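Local structure of mosquitocidal toxin (Bacillus sphaericus, 2CB4) at residues N16-D20 with N21-Q25; L29-L32 with M33-S37; Q69-D73 with N74-L78; I181-P184 with G185-P189. The protein is a mosquitocidal toxin whose catalytic domain, the part in this structure, is an ADP-ribosyltransferase that probably transfers ADP-ribose from NAD to target proteins. The protein carries 1 engineered substitution. All blocks are in the same frame, centred on the assembly; numbering follows the deposited sequence.

Interaction 1. Residues N16-D20 with N21-Q25; sequences NSPKD and NTWIQ
From Pro18 to Trp23 the backbone passes from irregular coil through Asp20 into a short 3-10 segment that includes Thr22 and Trp23. The carboxylate of Asp20 reaches forward to Thr22. Its OD1 accepts the backbone N of Thr22 at 3.3 Å. The N-H points well at the oxygen (159°), but it comes from above the carboxylate plane. The Thr22 hydroxyl OG1 adds a weak bond to the same OD1 at 3.0 Å. Asp20 CG lies between its own backbone N and carbonyl carbon (chi1 53°), which turns OD1 to Thr22. A side-chain oxygen bonded to the amide two residues on makes an Asx turn. This turn lies near the start of the modelled chain, in the coil that leads to helix 36-44. A water links the backbone of the two segments: it donates to Asp20 O at 3.0 Å and accepts from Trp23 N at 3.1 Å.

The apolar part of the contact is Pro18 against Trp23. Pro18 CG sits over one face of the indole as a CH-pi contact, 4.0 Å from the centroid of the Trp23 five-membered ring and offset toward the rim. Ile24 CG2 covers the opposite face, over its centre. Asp20 O lies at the ring edge, 3.6 Å from Trp23 CD1. Trp23 NE1 bonds Ser36 OG of helix 36-44, and this helix also packs on the indole through Leu39. Further on, Gln25 NE2 donates to Asn21 OD1 at 2.9 Å, while Asn21 ND2 bonds Met33 O.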
loop_
_atom_site.group_PDB
_atom_site.type_symbol
_atom_site.label_atom_id
_atom_site.label_comp_id
_atom_site.label_asym_id
_atom_site.label_seq_id
_atom_site.Cartn_x
_atom_site.Cartn_y
_atom_site.Cartn_z
ATOM N N ASN A 16 24.634 -9.730 -42.553
ATOM C CA ASN A 16 25.038 -9.130 -41.274
ATOM C C ASN A 16 24.393 -7.748 -40.956
ATOM O O ASN A 16 23.464 -7.302 -41.645
ATOM C CB ASN A 16 26.575 -9.079 -41.133
ATOM C CG ASN A 16 27.048 -9.303 -39.688
ATOM O OD1 ASN A 16 27.890 -8.558 -39.170
ATOM N ND2 ASN A 16 26.496 -10.326 -39.027
ATOM N N SER A 17 24.907 -7.110 -39.896
ATOM C CA SER A 17 24.446 -5.814 -39.380
ATOM C C SER A 17 24.002 -4.749 -40.405
ATOM O O SER A 17 24.557 -4.661 -41.503
ATOM C CB SER A 17 25.477 -5.255 -38.393
ATOM O OG SER A 17 24.948 -4.213 -37.588
ATOM N N PRO A 18 22.985 -3.952 -40.045
ATOM C CA PRO A 18 22.495 -2.894 -40.924
ATOM C C PRO A 18 23.465 -1.715 -40.812
ATOM O O PRO A 18 24.035 -1.469 -39.743
ATOM C CB PRO A 18 21.120 -2.530 -40.322
ATOM C CG PRO A 18 20.770 -3.643 -39.436
ATOM C CD PRO A 18 22.056 -4.183 -38.917
ATOM N N LYS A 19 23.648 -0.996 -41.915
ATOM C CA LYS A 19 24.569 0.136 -41.925
ATOM C C LYS A 19 24.093 1.288 -41.060
ATOM O O LYS A 19 24.883 1.911 -40.345
ATOM C CB LYS A 19 24.847 0.588 -43.353
ATOM C CG LYS A 19 25.425 -0.531 -44.251
ATOM C CD LYS A 19 26.735 -1.086 -43.681
ATOM C CE LYS A 19 27.523 -1.889 -44.715
ATOM N NZ LYS A 19 28.984 -1.935 -44.395
ATOM N N ASP A 20 22.788 1.561 -41.125
ATOM C CA ASP A 20 22.167 2.626 -40.331
ATOM C C ASP A 20 20.929 2.060 -39.609
ATOM O O ASP A 20 20.561 0.888 -39.787
ATOM C CB ASP A 20 21.782 3.814 -41.218
ATOM C CG ASP A 20 20.945 3.397 -42.400
ATOM O OD1 ASP A 20 20.179 2.414 -42.267
ATOM O OD2 ASP A 20 21.057 4.039 -43.467
ATOM N N ASN A 21 20.287 2.911 -38.811
ATOM C CA ASN A 21 19.121 2.519 -38.041
ATOM C C ASN A 21 17.778 2.723 -38.748
ATOM O O ASN A 21 16.750 2.749 -38.106
ATOM C CB ASN A 21 19.135 3.210 -36.685
ATOM C CG ASN A 21 18.857 4.687 -36.788
ATOM O OD1 ASN A 21 18.773 5.246 -37.898
ATOM N ND2 ASN A 21 18.698 5.334 -35.636
ATOM N N THR A 22 17.790 2.846 -40.067
ATOM C CA THR A 22 16.559 3.037 -40.831
ATOM C C THR A 22 15.487 2.017 -40.503
ATOM O O THR A 22 14.299 2.348 -40.451
ATOM C CB THR A 22 16.823 3.006 -42.354
ATOM O OG1 THR A 22 17.745 4.043 -42.682
ATOM C CG2 THR A 22 15.564 3.243 -43.140
ATOM N N TRP A 23 15.907 0.775 -40.302
ATOM C CA TRP A 23 14.980 -0.322 -40.035
ATOM C C TRP A 23 14.078 -0.119 -38.808
ATOM O O TRP A 23 12.939 -0.640 -38.766
ATOM C CB TRP A 23 15.715 -1.669 -39.989
ATOM C CG TRP A 23 16.698 -1.800 -38.843
ATOM C CD1 TRP A 23 17.779 -1.018 -38.607
ATOM C CD2 TRP A 23 16.679 -2.794 -37.795
ATOM N NE1 TRP A 23 18.424 -1.437 -37.461
ATOM C CE2 TRP A 23 17.773 -2.527 -36.954
ATOM C CE3 TRP A 23 15.833 -3.873 -37.488
ATOM C CZ2 TRP A 23 18.043 -3.288 -35.807
ATOM C CZ3 TRP A 23 16.120 -4.649 -36.364
ATOM C CH2 TRP A 23 17.220 -4.354 -35.545
ATOM N N ILE A 24 14.582 0.644 -37.832
ATOM C CA ILE A 24 13.839 0.949 -36.608
ATOM C C ILE A 24 13.534 2.450 -36.444
ATOM O O ILE A 24 13.232 2.906 -35.352
ATOM C CB ILE A 24 14.557 0.457 -35.333
ATOM C CG1 ILE A 24 15.996 0.965 -35.302
ATOM C CG2 ILE A 24 14.508 -1.061 -35.243
ATOM C CD1 ILE A 24 16.759 0.459 -34.083
ATOM N N GLN A 25 13.601 3.213 -37.526
ATOM C CA GLN A 25 13.336 4.645 -37.424
ATOM C C GLN A 25 11.880 5.051 -37.107
ATOM O O GLN A 25 11.631 6.191 -36.692
ATOM C CB GLN A 25 13.828 5.379 -38.685
ATOM C CG GLN A 25 15.187 6.004 -38.482
ATOM C CD GLN A 25 15.773 6.600 -39.747
ATOM O OE1 GLN A 25 15.052 7.032 -40.649
ATOM N NE2 GLN A 25 17.102 6.637 -39.817
HETATM O O HOH W 1 18.475 -0.173 -41.682
#

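Interaction 2. Residues L29-L32 with M33-S37; sequences LTWL and MDMSS
Thr30 O takes the backbone N of Met33 at 3.1 Å. The same oxygen also receives a weak hydrogen bond from Asn113 ND2 of the second subunit, another copy of this protein. The next link is Met35 N to Leu32 O, at 3.0 Å and 158°. Both bonds span three residues, as in 3-10 turns, and both donors approach from above the carbonyl plane. They carry the chain round to Met35, the N-cap position of helix 36-44. Met33 and Met35 are selenomethionines.

The side chain of Met35 folds back over the preceding turn. A bend at chi3 (43°) swings CE toward Trp31. There CE lies 3.3 Å from Trp31 O and reaches the edge of the indole, 4.3 Å from Trp31 CE3. Met35 SE rests 4.1 Å from Leu32 CD2, and the two side chains run at a slant to each other. Leu29 CB covers one face of the Trp31 ring. The second subunit packs on Thr30, Trp31, Met33 and Asp34, so the turn is part of a subunit interface. Polar cohesion across this contact comes from backbone amides, while the Met35 side chain adds van der Waals contacts.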
loop_
_atom_site.group_PDB
_atom_site.type_symbol
_atom_site.label_atom_id
_atom_site.label_comp_id
_atom_site.label_asym_id
_atom_site.label_seq_id
_atom_site.Cartn_x
_atom_site.Cartn_y
_atom_site.Cartn_z
ATOM N N LEU A 29 9.042 3.098 -29.292
ATOM C CA LEU A 29 9.990 2.951 -28.168
ATOM C C LEU A 29 11.274 3.598 -28.708
ATOM O O LEU A 29 12.158 2.918 -29.222
ATOM C CB LEU A 29 10.242 1.456 -27.881
ATOM C CG LEU A 29 9.004 0.600 -27.560
ATOM C CD1 LEU A 29 9.406 -0.807 -27.092
ATOM C CD2 LEU A 29 8.143 1.317 -26.503
ATOM N N THR A 30 11.314 4.923 -28.669
ATOM C CA THR A 30 12.409 5.718 -29.237
ATOM C C THR A 30 13.818 5.415 -28.730
ATOM O O THR A 30 14.796 5.638 -29.432
ATOM C CB THR A 30 12.120 7.222 -29.117
ATOM O OG1 THR A 30 11.913 7.543 -27.737
ATOM C CG2 THR A 30 10.868 7.594 -29.921
ATOM N N TRP A 31 13.913 4.906 -27.517
ATOM C CA TRP A 31 15.205 4.563 -26.957
ATOM C C TRP A 31 15.890 3.432 -27.724
ATOM O O TRP A 31 17.098 3.255 -27.612
ATOM C CB TRP A 31 15.083 4.228 -25.472
ATOM C CG TRP A 31 13.920 3.349 -25.136
ATOM C CD1 TRP A 31 12.661 3.750 -24.743
ATOM C CD2 TRP A 31 13.905 1.912 -25.129
ATOM N NE1 TRP A 31 11.880 2.642 -24.501
ATOM C CE2 TRP A 31 12.609 1.507 -24.742
ATOM C CE3 TRP A 31 14.859 0.931 -25.436
ATOM C CZ2 TRP A 31 12.247 0.180 -24.628
ATOM C CZ3 TRP A 31 14.491 -0.401 -25.341
ATOM C CH2 TRP A 31 13.194 -0.763 -24.946
ATOM N N LEU A 32 15.128 2.680 -28.512
ATOM C CA LEU A 32 15.695 1.585 -29.303
ATOM C C LEU A 32 16.498 2.127 -30.478
ATOM O O LEU A 32 17.432 1.486 -30.938
ATOM C CB LEU A 32 14.568 0.750 -29.907
ATOM C CG LEU A 32 13.948 -0.365 -29.084
ATOM C CD1 LEU A 32 13.048 -1.146 -30.010
ATOM C CD2 LEU A 32 15.045 -1.253 -28.495
HETATM N N MSE A 33 16.078 3.269 -31.012
HETATM C CA MSE A 33 16.720 3.855 -32.194
HETATM C C MSE A 33 18.230 4.114 -32.125
HETATM O O MSE A 33 18.914 4.136 -33.155
HETATM C CB MSE A 33 15.952 5.051 -32.756
HETATM C CG MSE A 33 14.445 4.909 -32.917
HETATM SE SE MSE A 33 13.753 6.429 -33.847
HETATM C CE MSE A 33 14.358 7.790 -32.721
ATOM N N ASP A 34 18.746 4.322 -30.922
ATOM C CA ASP A 34 20.177 4.579 -30.753
ATOM C C ASP A 34 20.959 3.305 -30.400
ATOM O O ASP A 34 22.175 3.352 -30.165
ATOM C CB ASP A 34 20.393 5.616 -29.656
ATOM C CG ASP A 34 20.382 7.044 -30.192
ATOM O OD1 ASP A 34 19.927 7.272 -31.347
ATOM O OD2 ASP A 34 20.870 7.928 -29.455
HETATM N N MSE A 35 20.255 2.174 -30.355
HETATM C CA MSE A 35 20.865 0.912 -29.999
HETATM C C MSE A 35 20.644 -0.088 -31.120
HETATM O O MSE A 35 20.454 -1.268 -30.893
HETATM C CB MSE A 35 20.347 0.537 -28.618
HETATM C CG MSE A 35 19.119 -0.323 -28.530
HETATM SE SE MSE A 35 18.714 -0.734 -26.703
HETATM C CE MSE A 35 19.060 1.030 -26.154
ATOM N N SER A 36 20.690 0.418 -32.348
ATOM C CA SER A 36 20.486 -0.370 -33.541
ATOM C C SER A 36 21.320 -1.647 -33.649
ATOM O O SER A 36 20.790 -2.740 -33.863
ATOM C CB SER A 36 20.675 0.498 -34.794
ATOM O OG SER A 36 20.692 -0.307 -35.972
ATOM N N SER A 37 22.637 -1.507 -33.533
ATOM C CA SER A 37 23.545 -2.652 -33.654
ATOM C C SER A 37 23.351 -3.633 -32.523
ATOM O O SER A 37 23.305 -4.844 -32.740
ATOM C CB SER A 37 24.997 -2.176 -33.713
ATOM O OG SER A 37 25.306 -1.796 -35.045
#

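Interaction 3. Residues Q69-D73 with N74-L78; sequences QIQID and NEHRL
His76 presents its ring edge to the carboxylate of Asp73, and the two planes are nearly coplanar, 23° apart. His76 ND1 donates to Asp73 OD1 at 2.7 Å, using the syn lone pair of that oxygen. The N-H is fairly straight at 158°, and the oxygen lies in the ring plane. Asp73 OD1 also receives the backbone N of His76 at 3.1 Å, but this bond is weak and bent. Asp73 CG stands between its backbone N and carbonyl carbon (chi1 54°), which points the carboxylate forward to His76. The other ring nitrogen, NE2, bonds Glu60 O, so the imidazole is held at both nitrogens and its rotation is fixed.

The main chain closes a turn between the same two residues. His76 N donates to Asp73 O at 2.9 Å, forming a beta turn from Asp73 to His76. The turn stands just before strand 78-82 of the central mixed sheet.

Gln71, two residues before Asp73 in the same segment, holds the other oxygen of the carboxylate. Its chain bends at chi2, and NE2 donates to Asp73 OD2 at 3.0 Å from above the carboxylate plane. Each carboxylate oxygen therefore has its own partner, which limits its swing. Gln71 CG rests 3.7 Å from His76 ND1, and the amide plane is turned well away from the imidazole plane. Glu75 CB packs 3.8 Å from Asp73 OD1. Its acid end comes fairly close to that of Asp73, with OE1 4.6 Å from Asp73 OD2, an approach probably unfavourable in charge. Arg77 leads elsewhere, to salt bridges with Glu155 and Glu137.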
loop_
_atom_site.group_PDB
_atom_site.type_symbol
_atom_site.label_atom_id
_atom_site.label_comp_id
_atom_site.label_asym_id
_atom_site.label_seq_id
_atom_site.Cartn_x
_atom_site.Cartn_y
_atom_site.Cartn_z
ATOM N N GLN A 69 12.625 11.870 -47.439
ATOM C CA GLN A 69 11.239 11.605 -47.087
ATOM C C GLN A 69 10.676 10.214 -47.347
ATOM O O GLN A 69 11.081 9.479 -48.283
ATOM C CB GLN A 69 10.408 12.621 -47.831
ATOM C CG GLN A 69 10.859 14.025 -47.495
ATOM C CD GLN A 69 9.849 15.064 -47.867
ATOM O OE1 GLN A 69 8.844 14.764 -48.488
ATOM N NE2 GLN A 69 10.160 16.314 -47.506
ATOM N N ILE A 70 9.695 9.852 -46.512
ATOM C CA ILE A 70 9.051 8.570 -46.604
ATOM C C ILE A 70 8.558 8.357 -48.027
ATOM O O ILE A 70 7.898 9.212 -48.621
ATOM C CB ILE A 70 7.855 8.450 -45.545
ATOM C CG1 ILE A 70 8.336 8.737 -44.122
ATOM C CG2 ILE A 70 7.212 7.123 -45.576
ATOM C CD1 ILE A 70 9.561 8.009 -43.774
ATOM N N GLN A 71 8.841 7.182 -48.556
ATOM C CA GLN A 71 8.400 6.772 -49.879
ATOM C C GLN A 71 6.928 6.361 -49.779
ATOM O O GLN A 71 6.567 5.379 -49.102
ATOM C CB GLN A 71 9.251 5.576 -50.344
ATOM C CG GLN A 71 8.984 5.130 -51.768
ATOM C CD GLN A 71 9.295 6.216 -52.751
ATOM O OE1 GLN A 71 10.233 6.992 -52.552
ATOM N NE2 GLN A 71 8.475 6.335 -53.790
ATOM N N ILE A 72 6.075 7.114 -50.447
ATOM C CA ILE A 72 4.654 6.855 -50.413
ATOM C C ILE A 72 4.164 6.356 -51.764
ATOM O O ILE A 72 3.826 7.149 -52.633
ATOM C CB ILE A 72 3.884 8.164 -49.967
ATOM C CG1 ILE A 72 4.349 8.587 -48.562
ATOM C CG2 ILE A 72 2.357 7.966 -50.011
ATOM C CD1 ILE A 72 3.946 9.942 -48.191
ATOM N N ASP A 73 4.148 5.032 -51.942
ATOM C CA ASP A 73 3.682 4.398 -53.175
ATOM C C ASP A 73 3.049 3.050 -52.816
ATOM O O ASP A 73 3.259 2.549 -51.721
ATOM C CB ASP A 73 4.813 4.236 -54.230
ATOM C CG ASP A 73 6.042 3.505 -53.704
ATOM O OD1 ASP A 73 5.966 2.747 -52.717
ATOM O OD2 ASP A 73 7.120 3.669 -54.313
ATOM N N ASN A 74 2.269 2.481 -53.734
ATOM C CA ASN A 74 1.598 1.208 -53.503
ATOM C C ASN A 74 2.512 0.126 -52.985
ATOM O O ASN A 74 2.127 -0.705 -52.165
ATOM C CB ASN A 74 0.931 0.715 -54.780
ATOM C CG ASN A 74 -0.269 1.555 -55.173
ATOM O OD1 ASN A 74 -0.673 2.464 -54.452
ATOM N ND2 ASN A 74 -0.847 1.243 -56.323
ATOM N N GLU A 75 3.721 0.133 -53.502
ATOM C CA GLU A 75 4.680 -0.897 -53.143
ATOM C C GLU A 75 5.134 -0.843 -51.686
ATOM O O GLU A 75 5.539 -1.858 -51.132
ATOM C CB GLU A 75 5.862 -0.815 -54.148
ATOM C CG GLU A 75 6.843 -1.974 -54.108
ATOM C CD GLU A 75 8.244 -1.554 -54.536
ATOM O OE1 GLU A 75 8.376 -0.600 -55.347
ATOM O OE2 GLU A 75 9.211 -2.174 -54.032
ATOM N N HIS A 76 5.027 0.346 -51.053
ATOM C CA HIS A 76 5.411 0.537 -49.652
ATOM C C HIS A 76 4.238 0.776 -48.695
ATOM O O HIS A 76 4.437 1.056 -47.518
ATOM C CB HIS A 76 6.480 1.646 -49.517
ATOM C CG HIS A 76 7.765 1.279 -50.177
ATOM N ND1 HIS A 76 8.024 1.575 -51.501
ATOM C CD2 HIS A 76 8.814 0.545 -49.733
ATOM C CE1 HIS A 76 9.198 1.065 -51.831
ATOM N NE2 HIS A 76 9.693 0.430 -50.780
ATOM N N ARG A 77 3.029 0.646 -49.229
ATOM C CA ARG A 77 1.801 0.832 -48.487
ATOM C C ARG A 77 1.543 -0.374 -47.575
ATOM O O ARG A 77 1.410 -1.536 -48.041
ATOM C CB ARG A 77 0.636 1.013 -49.453
ATOM C CG ARG A 77 -0.672 1.375 -48.774
ATOM C CD ARG A 77 -1.662 1.855 -49.796
ATOM N NE ARG A 77 -2.955 2.188 -49.206
ATOM C CZ ARG A 77 -4.030 1.412 -49.266
ATOM N NH1 ARG A 77 -3.981 0.248 -49.902
ATOM N NH2 ARG A 77 -5.167 1.805 -48.700
ATOM N N LEU A 78 1.499 -0.089 -46.275
ATOM C CA LEU A 78 1.282 -1.127 -45.258
ATOM C C LEU A 78 -0.088 -0.963 -44.590
ATOM O O LEU A 78 -0.670 0.132 -44.556
ATOM C CB LEU A 78 2.386 -1.088 -44.204
ATOM C CG LEU A 78 3.820 -1.211 -44.716
ATOM C CD1 LEU A 78 4.791 -0.895 -43.577
ATOM C CD2 LEU A 78 4.020 -2.645 -45.226
#

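Interaction 4. Residues I181-P184 with G185-P189; sequences ITFP and GGIRP
The backbone reverses in a type II beta turn from Phe183 to Gly186, closed by Gly186 N to Phe183 O at 3.1 Å and 160°. It ends strand 180-184 of the central mixed sheet, within the Scabin-like part of the ADP-ribosyltransferase domain. Pro184 and Gly185 fill the two central positions. Proline suits the first. At the second, the positive phi of Gly185 (92°) would jam a side chain against Pro184 O. Gly186 has a positive phi too and carries the chain out of the turn.

Beyond the turn Ile187 comes back over one face of the Phe183 ring. Its CD1 makes a CH-pi contact, 4.1 Å from the centroid of the Phe183 ring and offset toward the rim. Ile187 CG1 lies 3.8 Å from Phe183 CG, so the isoleucine branch spans the inner end of the ring. Leu78 of strand 78-82 and Thr126 of strand 123-131 also pack on Phe183, which is buried. A water lies at the ring edge, in its plane, and donates to Gly186 O at 3.0 Å; its 2.5 Å approach to Pro184 O is doubtful, being too short to trust in detail.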
loop_
_atom_site.group_PDB
_atom_site.type_symbol
_atom_site.label_atom_id
_atom_site.label_comp_id
_atom_site.label_asym_id
_atom_site.label_seq_id
_atom_site.Cartn_x
_atom_site.Cartn_y
_atom_site.Cartn_z
ATOM N N ILE A 181 5.440 -7.169 -42.498
ATOM C CA ILE A 181 6.568 -6.291 -42.349
ATOM C C ILE A 181 6.497 -5.963 -40.851
ATOM O O ILE A 181 5.483 -5.469 -40.395
ATOM C CB ILE A 181 6.437 -5.047 -43.222
ATOM C CG1 ILE A 181 6.030 -5.421 -44.648
ATOM C CG2 ILE A 181 7.657 -4.150 -42.990
ATOM C CD1 ILE A 181 7.123 -6.445 -45.432
ATOM N N THR A 182 7.517 -6.349 -40.084
ATOM C CA THR A 182 7.544 -6.174 -38.631
ATOM C C THR A 182 8.356 -4.958 -38.204
ATOM O O THR A 182 9.408 -4.675 -38.821
ATOM C CB THR A 182 8.148 -7.432 -37.959
ATOM O OG1 THR A 182 7.365 -8.576 -38.306
ATOM C CG2 THR A 182 8.216 -7.300 -36.453
ATOM N N PHE A 183 7.864 -4.254 -37.155
ATOM C CA PHE A 183 8.511 -3.055 -36.641
ATOM C C PHE A 183 8.929 -3.196 -35.204
ATOM O O PHE A 183 8.107 -3.124 -34.304
ATOM C CB PHE A 183 7.612 -1.831 -36.822
ATOM C CG PHE A 183 7.387 -1.459 -38.261
ATOM C CD1 PHE A 183 8.097 -0.404 -38.854
ATOM C CD2 PHE A 183 6.493 -2.178 -39.036
ATOM C CE1 PHE A 183 7.905 -0.085 -40.189
ATOM C CE2 PHE A 183 6.286 -1.858 -40.381
ATOM C CZ PHE A 183 7.004 -0.818 -40.967
ATOM N N PRO A 184 10.232 -3.378 -34.980
ATOM C CA PRO A 184 10.739 -3.492 -33.611
ATOM C C PRO A 184 10.586 -2.094 -33.003
ATOM O O PRO A 184 11.043 -1.100 -33.590
ATOM C CB PRO A 184 12.241 -3.862 -33.814
ATOM C CG PRO A 184 12.346 -4.367 -35.214
ATOM C CD PRO A 184 11.314 -3.560 -35.986
ATOM N N GLY A 185 9.893 -2.003 -31.868
ATOM C CA GLY A 185 9.665 -0.712 -31.220
ATOM C C GLY A 185 8.354 -0.028 -31.652
ATOM O O GLY A 185 8.013 1.041 -31.146
ATOM N N GLY A 186 7.630 -0.624 -32.596
ATOM C CA GLY A 186 6.367 -0.055 -33.040
ATOM C C GLY A 186 6.486 1.049 -34.084
ATOM O O GLY A 186 7.536 1.231 -34.708
ATOM N N ILE A 187 5.382 1.772 -34.261
ATOM C CA ILE A 187 5.231 2.820 -35.253
ATOM C C ILE A 187 4.577 4.080 -34.657
ATOM O O ILE A 187 3.491 4.016 -34.098
ATOM C CB ILE A 187 4.295 2.269 -36.369
ATOM C CG1 ILE A 187 4.798 0.901 -36.850
ATOM C CG2 ILE A 187 4.073 3.280 -37.511
ATOM C CD1 ILE A 187 3.786 0.109 -37.666
ATOM N N ARG A 188 5.229 5.230 -34.809
ATOM C CA ARG A 188 4.684 6.493 -34.316
ATOM C C ARG A 188 3.479 6.939 -35.158
ATOM O O ARG A 188 3.373 6.579 -36.325
ATOM C CB ARG A 188 5.791 7.528 -34.300
ATOM C CG ARG A 188 6.870 7.150 -33.273
ATOM C CD ARG A 188 7.832 8.308 -33.016
ATOM N NE ARG A 188 8.391 8.866 -34.254
ATOM C CZ ARG A 188 9.477 8.405 -34.875
ATOM N NH1 ARG A 188 10.118 7.354 -34.400
ATOM N NH2 ARG A 188 9.917 8.984 -35.982
ATOM N N PRO A 189 2.560 7.715 -34.568
ATOM C CA PRO A 189 1.334 8.111 -35.288
ATOM C C PRO A 189 1.504 8.920 -36.566
ATOM O O PRO A 189 0.620 8.918 -37.446
ATOM C CB PRO A 189 0.538 8.896 -34.222
ATOM C CG PRO A 189 1.558 9.344 -33.222
ATOM C CD PRO A 189 2.595 8.270 -33.189
HETATM O O HOH W 2 10.175 0.164 -35.548
#

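How the interactions relate
Interactions 1, 2 and 4 form one connected group. Interactions 1 and 2, with centres about 10 Å apart, are joined by two side-chain hydrogen bonds from Asn21 and Trp23, and Ile24 CD1 packs 3.4 Å from Leu32 O. Arg188 NH1 of interaction 4 bonds Gln25 O of interaction 1 (3.0 Å). Gly185 O of interaction 4 accepts Leu29 N of interaction 2 (3.0 Å), and Leu32 CD1 lies 3.6 Å from Gly185 CA. The N-terminal coil is thus tied to the end of strand 180-184. Interaction 3 meets only interaction 4, by packing: Leu78 CD1 lies 3.4 Å from Phe183 CZ. The centre of interaction 3 is about 23 Å from that of interaction 2.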